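Local coordinates for protein actinorhodin polyketide putative beta-ketoacyl synthase 2 (Streptomyces coelicolor A3, PDB 1TQY) that probably serves as the chain length factor that partners a beta-ketoacyl synthase in building the polyketide chain of the antibiotic actinorhodin, at residues B[103-109]-B[157-163]; B[300-306]-B[329-335]. All blocks are in the same frame, centred on the assembly; numbering follows the deposited sequence.

Contact 1 (B[103-109]-B[157-163])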
# COMPACT_ATOMS: atom_id res chain seq x y z
N ASP B 103 -9.28 -9.20 -20.08
CA ASP B 103 -9.01 -8.10 -19.18
C ASP B 103 -9.03 -8.47 -17.69
O ASP B 103 -8.10 -8.12 -16.95
CB ASP B 103 -9.98 -6.94 -19.46
CG ASP B 103 -11.45 -7.29 -19.19
OD1 ASP B 103 -11.85 -8.45 -19.38
OD2 ASP B 103 -12.20 -6.37 -18.79
N TYR B 104 -10.04 -9.20 -17.24
CA TYR B 104 -10.12 -9.59 -15.84
C TYR B 104 -9.05 -10.61 -15.43
O TYR B 104 -8.81 -10.79 -14.24
CB TYR B 104 -11.50 -10.15 -15.50
CG TYR B 104 -12.63 -9.14 -15.60
CD1 TYR B 104 -12.61 -7.96 -14.86
CD2 TYR B 104 -13.73 -9.39 -16.41
CE1 TYR B 104 -13.66 -7.04 -14.94
CE2 TYR B 104 -14.78 -8.48 -16.50
CZ TYR B 104 -14.74 -7.31 -15.77
OH TYR B 104 -15.79 -6.43 -15.86
N ASP B 105 -8.41 -11.27 -16.38
CA ASP B 105 -7.38 -12.25 -16.05
C ASP B 105 -5.99 -11.63 -15.87
O ASP B 105 -5.00 -12.35 -15.76
CB ASP B 105 -7.30 -13.36 -17.11
CG ASP B 105 -8.47 -14.34 -17.03
OD1 ASP B 105 -9.06 -14.50 -15.93
OD2 ASP B 105 -8.79 -14.96 -18.07
N MET B 106 -5.92 -10.30 -15.84
CA MET B 106 -4.65 -9.62 -15.66
C MET B 106 -4.69 -8.67 -14.48
O MET B 106 -5.49 -7.73 -14.44
CB MET B 106 -4.28 -8.86 -16.93
CG MET B 106 -4.09 -9.77 -18.12
SD MET B 106 -3.65 -8.83 -19.60
CE MET B 106 -5.27 -8.16 -20.08
N GLY B 107 -3.82 -8.92 -13.50
CA GLY B 107 -3.77 -8.07 -12.32
C GLY B 107 -2.48 -7.29 -12.20
O GLY B 107 -1.52 -7.54 -12.93
N VAL B 108 -2.45 -6.34 -11.28
CA VAL B 108 -1.26 -5.53 -11.07
C VAL B 108 -1.02 -5.28 -9.59
O VAL B 108 -1.86 -4.69 -8.90
CB VAL B 108 -1.37 -4.16 -11.82
CG1 VAL B 108 -0.12 -3.32 -11.54
CG2 VAL B 108 -1.49 -4.40 -13.32
N VAL B 109 0.12 -5.75 -9.09
CA VAL B 109 0.49 -5.58 -7.69
C VAL B 109 1.88 -4.96 -7.57
O VAL B 109 2.87 -5.59 -7.93
CB VAL B 109 0.50 -6.92 -6.94
CG1 VAL B 109 0.74 -6.67 -5.46
CG2 VAL B 109 -0.82 -7.64 -7.15
N GLY B 157 -4.75 -2.17 -20.01
CA GLY B 157 -6.11 -2.67 -19.95
C GLY B 157 -6.25 -3.88 -19.05
O GLY B 157 -6.97 -4.83 -19.37
N MET B 158 -5.56 -3.84 -17.91
CA MET B 158 -5.63 -4.94 -16.95
C MET B 158 -6.69 -4.60 -15.92
O MET B 158 -6.60 -3.57 -15.27
CB MET B 158 -4.25 -5.14 -16.30
CG MET B 158 -3.21 -5.53 -17.32
SD MET B 158 -1.60 -5.93 -16.64
CE MET B 158 -0.69 -6.24 -18.19
N ARG B 159 -7.70 -5.46 -15.78
CA ARG B 159 -8.80 -5.19 -14.87
C ARG B 159 -8.99 -6.15 -13.70
O ARG B 159 -9.91 -5.98 -12.90
CB ARG B 159 -10.11 -5.10 -15.66
CG ARG B 159 -10.05 -4.07 -16.77
CD ARG B 159 -11.43 -3.62 -17.21
NE ARG B 159 -11.31 -2.44 -18.06
CZ ARG B 159 -10.91 -2.48 -19.33
NH1 ARG B 159 -10.60 -3.65 -19.89
NH2 ARG B 159 -10.77 -1.36 -20.01
N GLY B 160 -8.12 -7.15 -13.60
CA GLY B 160 -8.21 -8.11 -12.52
C GLY B 160 -7.86 -7.50 -11.17
O GLY B 160 -7.60 -6.29 -11.08
N PRO B 161 -7.83 -8.32 -10.10
CA PRO B 161 -7.51 -7.88 -8.74
C PRO B 161 -6.12 -7.25 -8.72
O PRO B 161 -5.15 -7.87 -9.16
CB PRO B 161 -7.52 -9.18 -7.93
CG PRO B 161 -8.28 -10.14 -8.77
CD PRO B 161 -7.92 -9.79 -10.18
N SER B 162 -6.03 -6.03 -8.22
CA SER B 162 -4.77 -5.31 -8.17
C SER B 162 -4.59 -4.61 -6.83
O SER B 162 -5.56 -4.40 -6.09
CB SER B 162 -4.73 -4.26 -9.28
OG SER B 162 -4.71 -4.87 -10.57
N SER B 163 -3.35 -4.23 -6.50
CA SER B 163 -3.07 -3.54 -5.24
C SER B 163 -1.75 -2.80 -5.24
O SER B 163 -0.96 -2.89 -6.18
CB SER B 163 -3.09 -4.54 -4.08
OG SER B 163 -3.30 -3.88 -2.84
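M106 and M158 meet at about a right angle, M106 CB lying 3.5 Å from M158 CG. M158 keeps SD anti to CA (chi2 -174°), which carries its sulfur past M106 to V108, where M158 SD sits 3.7 Å from V108 CG2. V191 of strand 189-196 also packs on M158, and T149 and I152 of helix 147-156 touch V108.

At the other end D103 and R159 make a looser pair. Their carboxylate and guanidinium planes are turned 61° apart, and the salt bridge from R159 NH1 to D103 OD2 is weak at 3.3 Å. Both groups have stronger partners on the chain of another protein: D103 binds a basic side chain there, and R159 NE donates to a backbone group of that chain. D103 OD2 also rests over the centre of the Y104 ring, whose edge faces R159 O.

The backbone sets these positions. R159 N donates to D103 O at 2.9 Å, while M106 N reaches the same oxygen from the opposite face of its plane. Next, G160 N binds M106 O at 2.8 Å. S162 then interposes its side chain: OG takes the V108 N-H at 2.8 Å and itself donates to G160 O, bridging the two backbones before regular pairing starts. From there S163 N to V108 O, 2.9 Å, opens the parallel ladder.

This is the entry to the parallel pair of strands 106-111 and 163-166 in the N-terminal half of the thiolase fold, here at the interface with the partner protein.

Contact 2 (B[300-306]-B[329-335]); sequences DVVFADG and VPVTVPK
T332 lays its methyl almost squarely on the F303 ring: CG2 stands 3.7 Å from the ring centroid and 6° off the normal, a CH-pi contact. The two side chains run side by side in the same direction, and P334 crosses at about a right angle by the CD2-CE2 side of the ring, its CG 3.6 Å from F303 CE2. V302 and V331 point to the opposite face of the sheet; V302 CG2 meets V329 CG1 at 3.7 Å. Just past the strand, A304 CB touches V331 and V333.

Parallel backbone pairing holds these groups in register. V302 N donates to P330 O at 3.0 Å, T332 N to V302 O at 3.0 Å and A304 N to T332 O at 3.2 Å. Past the strand ends K335 bends at chi3 (64°) and chi4 (67°), bringing NZ above the carbonyl plane of D305, 3.0 Å from its O, with a weak bond to A304 O. D349 gives NZ a salt bridge, and D305 OD1 is paired with R340.

Further out, helix 345-359 covers F303 and P334, while helix 310-324 covers V302 and V329 on the other side. Strands 301-303 and 330-332, with helix 310-324 between them, form a beta-alpha-beta unit of the C-terminal half of the thiolase fold. The turns after these strands probably correspond to those that carry the catalytic histidine and lysine in active ketosynthases.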
# COMPACT_ATOMS: atom_id res chain seq x y z
N ASP B 300 21.05 -22.86 -2.44
CA ASP B 300 22.37 -22.75 -3.03
C ASP B 300 22.96 -21.36 -2.94
O ASP B 300 24.16 -21.19 -3.07
CB ASP B 300 22.30 -23.19 -4.49
CG ASP B 300 21.86 -24.62 -4.64
OD1 ASP B 300 21.07 -24.92 -5.57
OD2 ASP B 300 22.31 -25.46 -3.82
N VAL B 301 22.11 -20.36 -2.73
CA VAL B 301 22.60 -18.99 -2.64
C VAL B 301 21.60 -18.06 -1.99
O VAL B 301 20.39 -18.14 -2.23
CB VAL B 301 22.95 -18.44 -4.04
CG1 VAL B 301 21.73 -18.48 -4.94
CG2 VAL B 301 23.49 -17.03 -3.93
N VAL B 302 22.12 -17.16 -1.16
CA VAL B 302 21.29 -16.20 -0.45
C VAL B 302 21.59 -14.77 -0.87
O VAL B 302 22.71 -14.27 -0.71
CB VAL B 302 21.51 -16.32 1.06
CG1 VAL B 302 20.69 -15.27 1.79
CG2 VAL B 302 21.16 -17.72 1.53
N PHE B 303 20.58 -14.12 -1.45
CA PHE B 303 20.71 -12.72 -1.85
C PHE B 303 20.26 -11.93 -0.63
O PHE B 303 19.07 -11.72 -0.43
CB PHE B 303 19.82 -12.41 -3.05
CG PHE B 303 20.43 -12.80 -4.35
CD1 PHE B 303 20.59 -14.14 -4.67
CD2 PHE B 303 20.89 -11.83 -5.23
CE1 PHE B 303 21.21 -14.51 -5.86
CE2 PHE B 303 21.51 -12.19 -6.42
CZ PHE B 303 21.68 -13.54 -6.73
N ALA B 304 21.23 -11.53 0.17
CA ALA B 304 20.99 -10.79 1.41
C ALA B 304 20.46 -9.38 1.24
O ALA B 304 20.70 -8.74 0.22
CB ALA B 304 22.29 -10.76 2.22
N ASP B 305 19.74 -8.90 2.25
CA ASP B 305 19.19 -7.56 2.20
C ASP B 305 20.35 -6.56 2.04
O ASP B 305 20.23 -5.57 1.31
CB ASP B 305 18.39 -7.29 3.48
CG ASP B 305 17.90 -5.85 3.59
OD1 ASP B 305 17.06 -5.42 2.76
OD2 ASP B 305 18.35 -5.17 4.52
N GLY B 306 21.48 -6.82 2.71
CA GLY B 306 22.63 -5.94 2.59
C GLY B 306 22.39 -4.52 3.03
O GLY B 306 22.50 -3.58 2.23
N VAL B 329 26.45 -21.10 3.40
CA VAL B 329 25.84 -20.91 2.10
C VAL B 329 26.39 -19.64 1.46
O VAL B 329 26.68 -18.67 2.15
CB VAL B 329 24.29 -20.84 2.24
CG1 VAL B 329 23.88 -19.65 3.10
CG2 VAL B 329 23.63 -20.80 0.87
N PRO B 330 26.59 -19.67 0.14
CA PRO B 330 27.11 -18.48 -0.54
C PRO B 330 26.16 -17.32 -0.30
O PRO B 330 24.95 -17.49 -0.36
CB PRO B 330 27.12 -18.90 -2.01
CG PRO B 330 27.46 -20.36 -1.92
CD PRO B 330 26.56 -20.83 -0.78
N VAL B 331 26.71 -16.16 0.01
CA VAL B 331 25.88 -14.99 0.23
C VAL B 331 26.37 -13.94 -0.74
O VAL B 331 27.56 -13.86 -1.02
CB VAL B 331 26.01 -14.43 1.67
CG1 VAL B 331 25.17 -13.16 1.80
CG2 VAL B 331 25.56 -15.47 2.68
N THR B 332 25.45 -13.14 -1.27
CA THR B 332 25.85 -12.09 -2.20
C THR B 332 24.93 -10.88 -2.09
O THR B 332 23.78 -10.98 -1.67
CB THR B 332 25.90 -12.62 -3.65
OG1 THR B 332 26.42 -11.58 -4.50
CG2 THR B 332 24.52 -13.00 -4.15
N VAL B 333 25.47 -9.72 -2.45
CA VAL B 333 24.72 -8.47 -2.39
C VAL B 333 25.01 -7.64 -3.64
O VAL B 333 25.77 -6.68 -3.59
CB VAL B 333 25.12 -7.67 -1.12
CG1 VAL B 333 24.31 -6.39 -1.01
CG2 VAL B 333 24.90 -8.54 0.12
N PRO B 334 24.39 -8.00 -4.77
CA PRO B 334 24.62 -7.24 -6.01
C PRO B 334 24.16 -5.79 -5.94
O PRO B 334 24.66 -4.94 -6.67
CB PRO B 334 23.86 -8.06 -7.05
CG PRO B 334 23.93 -9.46 -6.50
CD PRO B 334 23.62 -9.23 -5.05
N LYS B 335 23.21 -5.49 -5.05
CA LYS B 335 22.73 -4.11 -4.96
C LYS B 335 23.85 -3.12 -4.65
O LYS B 335 23.63 -1.91 -4.67
CB LYS B 335 21.61 -3.98 -3.92
CG LYS B 335 21.97 -4.38 -2.50
CD LYS B 335 20.83 -4.02 -1.53
CE LYS B 335 19.55 -4.82 -1.83
NZ LYS B 335 19.73 -6.29 -1.54

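Going along the chain from the N terminus, contact 1 comes first: the chain leaves strand 106-111, runs through a largely helical excursion of 47 residues and returns at 157-163 to pair with that strand. Contact 2 opens only after this loop has closed, and spans a shorter excursion of 22 residues built round helix 310-324. The loops are therefore in series and neither nest nor cross. Contact 1 ties strands of the N-terminal half where the partner protein abuts; contact 2 ties strands in the C-terminal half, and no other chain touches its segments. They lie on opposite sides of the chain's centre, with their own centres about 32 Å apart and nearest atoms about 18 Å apart.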